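Local coordinates for protein walker-Type ATPase (PDB 2QEN) that probably binds and hydrolyses ATP as a Walker-type P-loop ATPase, and holds ADP in its nucleotide pocket, though its cellular role is unknown, at residues 288-301 with 335-349. The protein carries 1 engineered substitution. Sequence-based numbering, arbitrary orientation.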
ATOM      1  N   LEU A 288     -20.599  -1.815  -5.396  1.00 27.36           N
ATOM      2  CA  LEU A 288     -19.452  -2.449  -6.037  1.00 27.47           C
ATOM      3  C   LEU A 288     -19.883  -3.503  -7.055  1.00 27.86           C
ATOM      4  O   LEU A 288     -19.437  -3.488  -8.206  1.00 27.27           O
ATOM      5  CB  LEU A 288     -18.570  -3.069  -4.957  1.00 27.93           C
ATOM      6  CG  LEU A 288     -17.217  -2.420  -4.593  1.00 28.67           C
ATOM      7  CD1 LEU A 288     -17.015  -0.992  -5.075  1.00 27.37           C
ATOM      8  CD2 LEU A 288     -16.841  -2.564  -3.134  1.00 27.07           C
ATOM      9  N   ARG A 289     -20.778  -4.400  -6.645  1.00 27.95           N
ATOM     10  CA  ARG A 289     -21.298  -5.395  -7.579  1.00 28.12           C
ATOM     11  C   ARG A 289     -22.020  -4.762  -8.778  1.00 27.40           C
ATOM     12  O   ARG A 289     -21.765  -5.146  -9.925  1.00 27.21           O
ATOM     13  CB  ARG A 289     -22.164  -6.419  -6.871  1.00 28.88           C
ATOM     14  CG  ARG A 289     -22.406  -7.651  -7.712  1.00 31.33           C
ATOM     15  CD  ARG A 289     -22.927  -8.805  -6.886  1.00 35.71           C
ATOM     16  NE  ARG A 289     -21.857  -9.534  -6.202  1.00 38.73           N
ATOM     17  CZ  ARG A 289     -21.702  -9.583  -4.881  1.00 39.90           C
ATOM     18  NH1 ARG A 289     -22.539  -8.934  -4.083  1.00 39.92           N
ATOM     19  NH2 ARG A 289     -20.705 -10.286  -4.360  1.00 40.93           N
ATOM     20  N   ALA A 290     -22.878  -3.776  -8.518  1.00 26.24           N
ATOM     21  CA  ALA A 290     -23.557  -3.029  -9.569  1.00 25.79           C
ATOM     22  C   ALA A 290     -22.582  -2.483 -10.631  1.00 25.50           C
ATOM     23  O   ALA A 290     -22.776  -2.708 -11.822  1.00 25.52           O
ATOM     24  CB  ALA A 290     -24.412  -1.872  -8.950  1.00 25.81           C
ATOM     25  N   ILE A 291     -21.556  -1.756 -10.187  1.00 25.12           N
ATOM     26  CA  ILE A 291     -20.508  -1.201 -11.061  1.00 25.34           C
ATOM     27  C   ILE A 291     -19.811  -2.290 -11.883  1.00 25.51           C
ATOM     28  O   ILE A 291     -19.706  -2.168 -13.103  1.00 26.09           O
ATOM     29  CB  ILE A 291     -19.476  -0.348 -10.259  1.00 25.59           C
ATOM     30  CG1 ILE A 291     -20.184   0.861  -9.629  1.00 25.75           C
ATOM     31  CG2 ILE A 291     -18.265   0.101 -11.149  1.00 23.69           C
ATOM     32  CD1 ILE A 291     -19.358   1.645  -8.622  1.00 25.93           C
ATOM     33  N   ALA A 292     -19.379  -3.361 -11.216  1.00 25.25           N
ATOM     34  CA  ALA A 292     -18.804  -4.529 -11.874  1.00 25.52           C
ATOM     35  C   ALA A 292     -19.693  -5.125 -12.968  1.00 25.85           C
ATOM     36  O   ALA A 292     -19.177  -5.685 -13.951  1.00 26.61           O
ATOM     37  CB  ALA A 292     -18.437  -5.623 -10.817  1.00 25.27           C
ATOM     38  N   LEU A 293     -21.016  -5.037 -12.791  1.00 25.60           N
ATOM     39  CA  LEU A 293     -21.973  -5.555 -13.783  1.00 26.32           C
ATOM     40  C   LEU A 293     -22.318  -4.544 -14.898  1.00 26.14           C
ATOM     41  O   LEU A 293     -23.174  -4.818 -15.730  1.00 26.11           O
ATOM     42  CB  LEU A 293     -23.273  -6.055 -13.107  1.00 26.48           C
ATOM     43  CG  LEU A 293     -23.225  -7.234 -12.118  1.00 28.29           C
ATOM     44  CD1 LEU A 293     -24.541  -7.314 -11.364  1.00 30.71           C
ATOM     45  CD2 LEU A 293     -22.976  -8.547 -12.819  1.00 28.61           C
ATOM     46  N   GLY A 294     -21.671  -3.376 -14.890  1.00 26.25           N
ATOM     47  CA  GLY A 294     -21.913  -2.349 -15.897  1.00 25.97           C
ATOM     48  C   GLY A 294     -22.911  -1.264 -15.540  1.00 25.57           C
ATOM     49  O   GLY A 294     -23.237  -0.428 -16.373  1.00 26.06           O
ATOM     50  N   TYR A 295     -23.431  -1.272 -14.320  1.00 25.38           N
ATOM     51  CA  TYR A 295     -24.220  -0.142 -13.849  1.00 25.45           C
ATOM     52  C   TYR A 295     -23.218   0.861 -13.235  1.00 25.96           C
ATOM     53  O   TYR A 295     -22.955   0.849 -12.055  1.00 26.09           O
ATOM     54  CB  TYR A 295     -25.336  -0.586 -12.890  1.00 25.23           C
ATOM     55  CG  TYR A 295     -26.225  -1.684 -13.460  1.00 24.17           C
ATOM     56  CD1 TYR A 295     -27.307  -1.371 -14.262  1.00 23.84           C
ATOM     57  CD2 TYR A 295     -25.969  -3.032 -13.202  1.00 23.66           C
ATOM     58  CE1 TYR A 295     -28.114  -2.349 -14.794  1.00 24.81           C
ATOM     59  CE2 TYR A 295     -26.780  -4.046 -13.756  1.00 23.78           C
ATOM     60  CZ  TYR A 295     -27.850  -3.685 -14.540  1.00 24.94           C
ATOM     61  OH  TYR A 295     -28.678  -4.634 -15.089  1.00 26.44           O
ATOM     62  N   ASN A 296     -22.649   1.708 -14.094  1.00 26.85           N
ATOM     63  CA  ASN A 296     -21.432   2.457 -13.787  1.00 27.19           C
ATOM     64  C   ASN A 296     -21.608   3.986 -13.964  1.00 27.04           C
ATOM     65  O   ASN A 296     -20.644   4.749 -14.141  1.00 26.12           O
ATOM     66  CB  ASN A 296     -20.308   1.923 -14.677  1.00 27.12           C
ATOM     67  CG  ASN A 296     -20.614   2.085 -16.128  1.00 27.33           C
ATOM     68  OD1 ASN A 296     -21.640   2.661 -16.484  1.00 28.58           O
ATOM     69  ND2 ASN A 296     -19.724   1.602 -16.988  1.00 27.04           N
ATOM     70  N   ARG A 297     -22.866   4.405 -13.926  1.00 26.78           N
ATOM     71  CA  ARG A 297     -23.235   5.813 -13.867  1.00 27.69           C
ATOM     72  C   ARG A 297     -24.243   5.979 -12.734  1.00 27.23           C
ATOM     73  O   ARG A 297     -24.951   5.033 -12.385  1.00 27.55           O
ATOM     74  CB  ARG A 297     -23.794   6.290 -15.212  1.00 28.09           C
ATOM     75  CG  ARG A 297     -22.687   6.596 -16.230  1.00 32.75           C
ATOM     76  CD  ARG A 297     -23.182   6.564 -17.676  1.00 41.07           C
ATOM     77  NE  ARG A 297     -23.139   5.198 -18.196  1.00 47.61           N
ATOM     78  CZ  ARG A 297     -22.088   4.643 -18.802  1.00 49.13           C
ATOM     79  NH1 ARG A 297     -20.970   5.343 -19.000  1.00 50.23           N
ATOM     80  NH2 ARG A 297     -22.163   3.382 -19.218  1.00 49.11           N
ATOM     81  N   TRP A 298     -24.266   7.167 -12.145  1.00 26.25           N
ATOM     82  CA  TRP A 298     -25.105   7.489 -10.998  1.00 25.72           C
ATOM     83  C   TRP A 298     -26.524   6.924 -11.044  1.00 25.52           C
ATOM     84  O   TRP A 298     -26.925   6.166 -10.157  1.00 25.76           O
ATOM     85  CB  TRP A 298     -25.167   9.008 -10.836  1.00 24.84           C
ATOM     86  CG  TRP A 298     -25.940   9.487  -9.648  1.00 24.68           C
ATOM     87  CD1 TRP A 298     -27.308   9.630  -9.540  1.00 24.75           C
ATOM     88  CD2 TRP A 298     -25.392   9.930  -8.401  1.00 23.92           C
ATOM     89  NE1 TRP A 298     -27.631  10.126  -8.294  1.00 24.07           N
ATOM     90  CE2 TRP A 298     -26.476  10.320  -7.579  1.00 24.51           C
ATOM     91  CE3 TRP A 298     -24.085  10.030  -7.898  1.00 23.39           C
ATOM     92  CZ2 TRP A 298     -26.295  10.810  -6.273  1.00 24.86           C
ATOM     93  CZ3 TRP A 298     -23.906  10.511  -6.595  1.00 25.47           C
ATOM     94  CH2 TRP A 298     -25.016  10.888  -5.797  1.00 24.65           C
ATOM     95  N   SER A 299     -27.297   7.338 -12.043  1.00 25.37           N
ATOM     96  CA  SER A 299     -28.693   6.878 -12.173  1.00 25.10           C
ATOM     97  C   SER A 299     -28.778   5.383 -12.441  1.00 24.57           C
ATOM     98  O   SER A 299     -29.738   4.739 -12.027  1.00 25.28           O
ATOM     99  CB  SER A 299     -29.435   7.639 -13.278  1.00 24.30           C
ATOM    100  OG  SER A 299     -28.803   7.413 -14.523  1.00 23.68           O
ATOM    101  N   LEU A 300     -27.791   4.832 -13.140  1.00 24.55           N
ATOM    102  CA  LEU A 300     -27.758   3.387 -13.406  1.00 24.82           C
ATOM    103  C   LEU A 300     -27.656   2.601 -12.095  1.00 24.71           C
ATOM    104  O   LEU A 300     -28.391   1.633 -11.894  1.00 23.88           O
ATOM    105  CB  LEU A 300     -26.620   3.006 -14.359  1.00 23.88           C
ATOM    106  CG  LEU A 300     -26.704   3.451 -15.827  1.00 25.63           C
ATOM    107  CD1 LEU A 300     -25.395   3.111 -16.585  1.00 22.47           C
ATOM    108  CD2 LEU A 300     -27.929   2.889 -16.578  1.00 23.48           C
ATOM    109  N   ILE A 301     -26.769   3.068 -11.209  1.00 25.73           N
ATOM    110  CA  ILE A 301     -26.524   2.471  -9.893  1.00 27.19           C
ATOM    111  C   ILE A 301     -27.753   2.586  -9.008  1.00 27.68           C
ATOM    112  O   ILE A 301     -28.196   1.612  -8.406  1.00 27.47           O
ATOM    113  CB  ILE A 301     -25.316   3.142  -9.153  1.00 27.61           C
ATOM    114  CG1 ILE A 301     -23.988   2.774  -9.820  1.00 27.76           C
ATOM    115  CG2 ILE A 301     -25.296   2.722  -7.665  1.00 28.14           C
ATOM    116  CD1 ILE A 301     -22.829   3.657  -9.404  1.00 27.83           C
ATOM    117  N   ASN A 335     -16.964  10.864 -16.163  1.00 35.78           N
ATOM    118  CA  ASN A 335     -18.313  10.689 -15.638  1.00 35.51           C
ATOM    119  C   ASN A 335     -18.784   9.220 -15.559  1.00 35.25           C
ATOM    120  O   ASN A 335     -19.971   8.916 -15.740  1.00 35.27           O
ATOM    121  CB  ASN A 335     -19.292  11.548 -16.454  1.00 36.12           C
ATOM    122  CG  ASN A 335     -20.672  11.625 -15.827  1.00 36.19           C
ATOM    123  OD1 ASN A 335     -20.802  11.771 -14.608  1.00 36.20           O
ATOM    124  ND2 ASN A 335     -21.712  11.534 -16.665  1.00 35.02           N
ATOM    125  N   THR A 336     -17.839   8.322 -15.277  1.00 34.03           N
ATOM    126  CA  THR A 336     -18.094   6.890 -15.207  1.00 32.85           C
ATOM    127  C   THR A 336     -17.300   6.265 -14.064  1.00 31.78           C
ATOM    128  O   THR A 336     -16.128   6.589 -13.865  1.00 31.58           O
ATOM    129  CB  THR A 336     -17.728   6.208 -16.550  1.00 33.00           C
ATOM    130  OG1 THR A 336     -18.600   6.696 -17.581  1.00 34.02           O
ATOM    131  CG2 THR A 336     -17.868   4.716 -16.462  1.00 32.01           C
ATOM    132  N   TYR A 337     -17.954   5.389 -13.311  1.00 30.35           N
ATOM    133  CA  TYR A 337     -17.290   4.605 -12.264  1.00 30.18           C
ATOM    134  C   TYR A 337     -16.723   3.292 -12.784  1.00 29.74           C
ATOM    135  O   TYR A 337     -17.332   2.620 -13.622  1.00 29.41           O
ATOM    136  CB  TYR A 337     -18.228   4.336 -11.088  1.00 29.79           C
ATOM    137  CG  TYR A 337     -18.897   5.578 -10.584  1.00 30.32           C
ATOM    138  CD1 TYR A 337     -18.204   6.475  -9.776  1.00 29.46           C
ATOM    139  CD2 TYR A 337     -20.211   5.885 -10.944  1.00 30.96           C
ATOM    140  CE1 TYR A 337     -18.802   7.622  -9.316  1.00 30.54           C
ATOM    141  CE2 TYR A 337     -20.826   7.049 -10.482  1.00 31.02           C
ATOM    142  CZ  TYR A 337     -20.114   7.906  -9.666  1.00 30.32           C
ATOM    143  OH  TYR A 337     -20.681   9.062  -9.197  1.00 30.63           O
ATOM    144  N   LYS A 338     -15.534   2.954 -12.310  1.00 29.55           N
ATOM    145  CA  LYS A 338     -14.990   1.611 -12.525  1.00 30.36           C
ATOM    146  C   LYS A 338     -14.277   1.044 -11.313  1.00 29.52           C
ATOM    147  O   LYS A 338     -13.666   1.774 -10.527  1.00 29.44           O
ATOM    148  CB  LYS A 338     -14.100   1.492 -13.780  1.00 30.44           C
ATOM    149  CG  LYS A 338     -13.353   2.719 -14.207  1.00 34.25           C
ATOM    150  CD  LYS A 338     -14.082   3.392 -15.377  1.00 37.87           C
ATOM    151  CE  LYS A 338     -13.560   4.793 -15.644  1.00 39.32           C
ATOM    152  NZ  LYS A 338     -14.128   5.348 -16.919  1.00 41.16           N
ATOM    153  N   ILE A 339     -14.362  -0.271 -11.176  1.00 29.26           N
ATOM    154  CA  ILE A 339     -13.557  -0.970 -10.189  1.00 28.84           C
ATOM    155  C   ILE A 339     -12.075  -0.701 -10.534  1.00 28.57           C
ATOM    156  O   ILE A 339     -11.639  -0.895 -11.677  1.00 28.51           O
ATOM    157  CB  ILE A 339     -13.881  -2.488 -10.161  1.00 28.64           C
ATOM    158  CG1 ILE A 339     -15.394  -2.747 -10.048  1.00 29.15           C
ATOM    159  CG2 ILE A 339     -13.092  -3.214  -9.076  1.00 28.89           C
ATOM    160  CD1 ILE A 339     -16.098  -2.175  -8.833  1.00 29.05           C
ATOM    161  N   ALA A 340     -11.332  -0.219  -9.542  1.00 27.94           N
ATOM    162  CA  ALA A 340      -9.924   0.125  -9.700  1.00 27.90           C
ATOM    163  C   ALA A 340      -9.061  -1.066 -10.144  1.00 27.85           C
ATOM    164  O   ALA A 340      -8.155  -0.897 -10.969  1.00 28.27           O
ATOM    165  CB  ALA A 340      -9.381   0.733  -8.399  1.00 27.56           C
ATOM    166  N   ASP A 341      -9.330  -2.245  -9.578  1.00 27.48           N
ATOM    167  CA  ASP A 341      -8.632  -3.492  -9.922  1.00 27.35           C
ATOM    168  C   ASP A 341      -9.578  -4.390 -10.741  1.00 27.04           C
ATOM    169  O   ASP A 341     -10.602  -4.820 -10.235  1.00 26.79           O
ATOM    170  CB  ASP A 341      -8.179  -4.203  -8.633  1.00 27.32           C
ATOM    171  CG  ASP A 341      -7.447  -5.536  -8.887  1.00 28.06           C
ATOM    172  OD1 ASP A 341      -7.441  -6.059 -10.026  1.00 28.61           O
ATOM    173  OD2 ASP A 341      -6.875  -6.083  -7.918  1.00 29.04           O
ATOM    174  N   PRO A 342      -9.227  -4.686 -12.011  1.00 27.04           N
ATOM    175  CA  PRO A 342     -10.077  -5.489 -12.914  1.00 26.85           C
ATOM    176  C   PRO A 342     -10.339  -6.924 -12.441  1.00 26.74           C
ATOM    177  O   PRO A 342     -11.348  -7.520 -12.820  1.00 26.79           O
ATOM    178  CB  PRO A 342      -9.268  -5.521 -14.215  1.00 26.88           C
ATOM    179  CG  PRO A 342      -7.879  -5.252 -13.799  1.00 26.90           C
ATOM    180  CD  PRO A 342      -7.986  -4.267 -12.682  1.00 26.74           C
ATOM    181  N   VAL A 343      -9.425  -7.477 -11.646  1.00 26.59           N
ATOM    182  CA  VAL A 343      -9.628  -8.776 -11.008  1.00 26.35           C
ATOM    183  C   VAL A 343     -10.719  -8.711  -9.910  1.00 26.94           C
ATOM    184  O   VAL A 343     -11.555  -9.609  -9.808  1.00 27.49           O
ATOM    185  CB  VAL A 343      -8.283  -9.366 -10.525  1.00 26.14           C
ATOM    186  CG1 VAL A 343      -8.470 -10.691  -9.781  1.00 25.24           C
ATOM    187  CG2 VAL A 343      -7.348  -9.541 -11.707  1.00 25.34           C
ATOM    188  N   VAL A 344     -10.730  -7.643  -9.110  1.00 27.44           N
ATOM    189  CA  VAL A 344     -11.848  -7.385  -8.195  1.00 27.62           C
ATOM    190  C   VAL A 344     -13.186  -7.369  -8.958  1.00 28.33           C
ATOM    191  O   VAL A 344     -14.149  -8.008  -8.538  1.00 28.53           O
ATOM    192  CB  VAL A 344     -11.635  -6.101  -7.336  1.00 27.35           C
ATOM    193  CG1 VAL A 344     -12.870  -5.770  -6.485  1.00 27.45           C
ATOM    194  CG2 VAL A 344     -10.447  -6.271  -6.433  1.00 26.67           C
ATOM    195  N   ALA A 345     -13.231  -6.671 -10.092  1.00 28.85           N
ATOM    196  CA  ALA A 345     -14.415  -6.691 -10.945  1.00 29.44           C
ATOM    197  C   ALA A 345     -14.826  -8.120 -11.384  1.00 29.94           C
ATOM    198  O   ALA A 345     -16.006  -8.486 -11.305  1.00 29.65           O
ATOM    199  CB  ALA A 345     -14.215  -5.767 -12.156  1.00 29.45           C
ATOM    200  N   THR A 346     -13.853  -8.918 -11.835  1.00 30.67           N
ATOM    201  CA  THR A 346     -14.082 -10.325 -12.201  1.00 31.01           C
ATOM    202  C   THR A 346     -14.689 -11.129 -11.044  1.00 31.80           C
ATOM    203  O   THR A 346     -15.655 -11.857 -11.237  1.00 31.94           O
ATOM    204  CB  THR A 346     -12.783 -10.987 -12.720  1.00 31.07           C
ATOM    205  OG1 THR A 346     -12.351 -10.301 -13.902  1.00 31.21           O
ATOM    206  CG2 THR A 346     -12.988 -12.476 -13.060  1.00 30.31           C
ATOM    207  N   VAL A 347     -14.132 -10.956  -9.846  1.00 32.76           N
ATOM    208  CA  VAL A 347     -14.614 -11.608  -8.616  1.00 33.44           C
ATOM    209  C   VAL A 347     -16.030 -11.158  -8.212  1.00 33.79           C
ATOM    210  O   VAL A 347     -16.853 -11.984  -7.826  1.00 34.06           O
ATOM    211  CB  VAL A 347     -13.597 -11.403  -7.431  1.00 33.61           C
ATOM    212  CG1 VAL A 347     -14.205 -11.802  -6.077  1.00 34.01           C
ATOM    213  CG2 VAL A 347     -12.306 -12.172  -7.681  1.00 32.52           C
ATOM    214  N   LEU A 348     -16.315  -9.862  -8.313  1.00 34.33           N
ATOM    215  CA  LEU A 348     -17.677  -9.341  -8.035  1.00 35.05           C
ATOM    216  C   LEU A 348     -18.773  -9.811  -9.013  1.00 35.56           C
ATOM    217  O   LEU A 348     -19.931  -9.871  -8.642  1.00 35.14           O
ATOM    218  CB  LEU A 348     -17.691  -7.810  -7.931  1.00 34.71           C
ATOM    219  CG  LEU A 348     -16.949  -7.135  -6.772  1.00 34.39           C
ATOM    220  CD1 LEU A 348     -16.511  -5.750  -7.205  1.00 33.62           C
ATOM    221  CD2 LEU A 348     -17.798  -7.067  -5.495  1.00 33.54           C
ATOM    222  N   ARG A 349     -18.399 -10.130 -10.253  1.00 36.80           N
ATOM    223  CA  ARG A 349     -19.340 -10.696 -11.228  1.00 38.20           C
ATOM    224  C   ARG A 349     -19.532 -12.189 -10.984  1.00 39.34           C
ATOM    225  O   ARG A 349     -20.374 -12.824 -11.617  1.00 39.27           O
ATOM    226  CB  ARG A 349     -18.861 -10.464 -12.663  1.00 38.15           C
ATOM    227  CG  ARG A 349     -19.002  -9.040 -13.146  1.00 37.11           C
ATOM    228  CD  ARG A 349     -18.742  -8.956 -14.632  1.00 37.63           C
ATOM    229  NE  ARG A 349     -17.332  -9.136 -14.978  1.00 37.72           N
ATOM    230  CZ  ARG A 349     -16.424  -8.162 -15.010  1.00 37.88           C
ATOM    231  NH1 ARG A 349     -16.759  -6.908 -14.705  1.00 34.93           N
ATOM    232  NH2 ARG A 349     -15.172  -8.452 -15.347  1.00 35.98           N
TER
HETATM  233  O   HOH W   1     -17.159   0.755 -15.447  1.00 33.39           O
HETATM  234  O   HOH W   2     -22.554   9.394 -13.283  1.00 25.93           O
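Ala292 and Ala345 bring the two backbones within 5.0 Å, CA to CA, where helix 288-292 meets helix 342-348 at 101°. The same helix lies across strand 336-339 at a similar angle. After the helix, a Schellman turn at Gly294 leads the chain back to the strand, where Tyr337 N donates a nearly straight hydrogen bond to Asn296 O (2.9 Å, 165°).

The apolar core has two halves. Between the helices, Ala292 CB rests on Leu348 CB at 3.7 Å, and the two methyls of Leu348 reach Leu288 CB. On the strand side, Ile339 CD1 lies between Leu288 and Ile291. The CD1 of Ile291 touches Tyr337 CB at 3.8 Å. Ile301 CD1 touches Tyr337 CD2, the two side chains crossing at about a right angle. The Tyr337 ring lies beside Trp298, its OH at the edge of the indole. Trp298 NE1 turns elsewhere, to Glu314.

Two arginines reach across in exchange, each giving a bond to a backbone carbonyl of the other segment. Arg349 NH1 donates to Ala292 O on a lone pair, at 2.8 Å and in the guanidinium plane; Ala345 O sits over one face of that group. The Arg349 chain bends at chi3 (-72°), which turns the guanidinium back toward Ala292 O. Arg289 NE donates to Leu348 O at 3.1 Å, less straight. One water links Asn296 ND2 to Tyr337 O in the strand; another links Trp298 N to Asn335 OD1 just before it.

The topology is consistent with a winged helix-turn-helix domain: strand 336-339 pairs with 330-333 as the wing hairpin, and helix 342-348 follows it. Apolar side chains fill the middle of the contact, and backbone carbonyls at its margin are met by arginines and by Tyr337 N. At Ala292 O, the Arg349 charge would probably offset the negative end of the helix dipole.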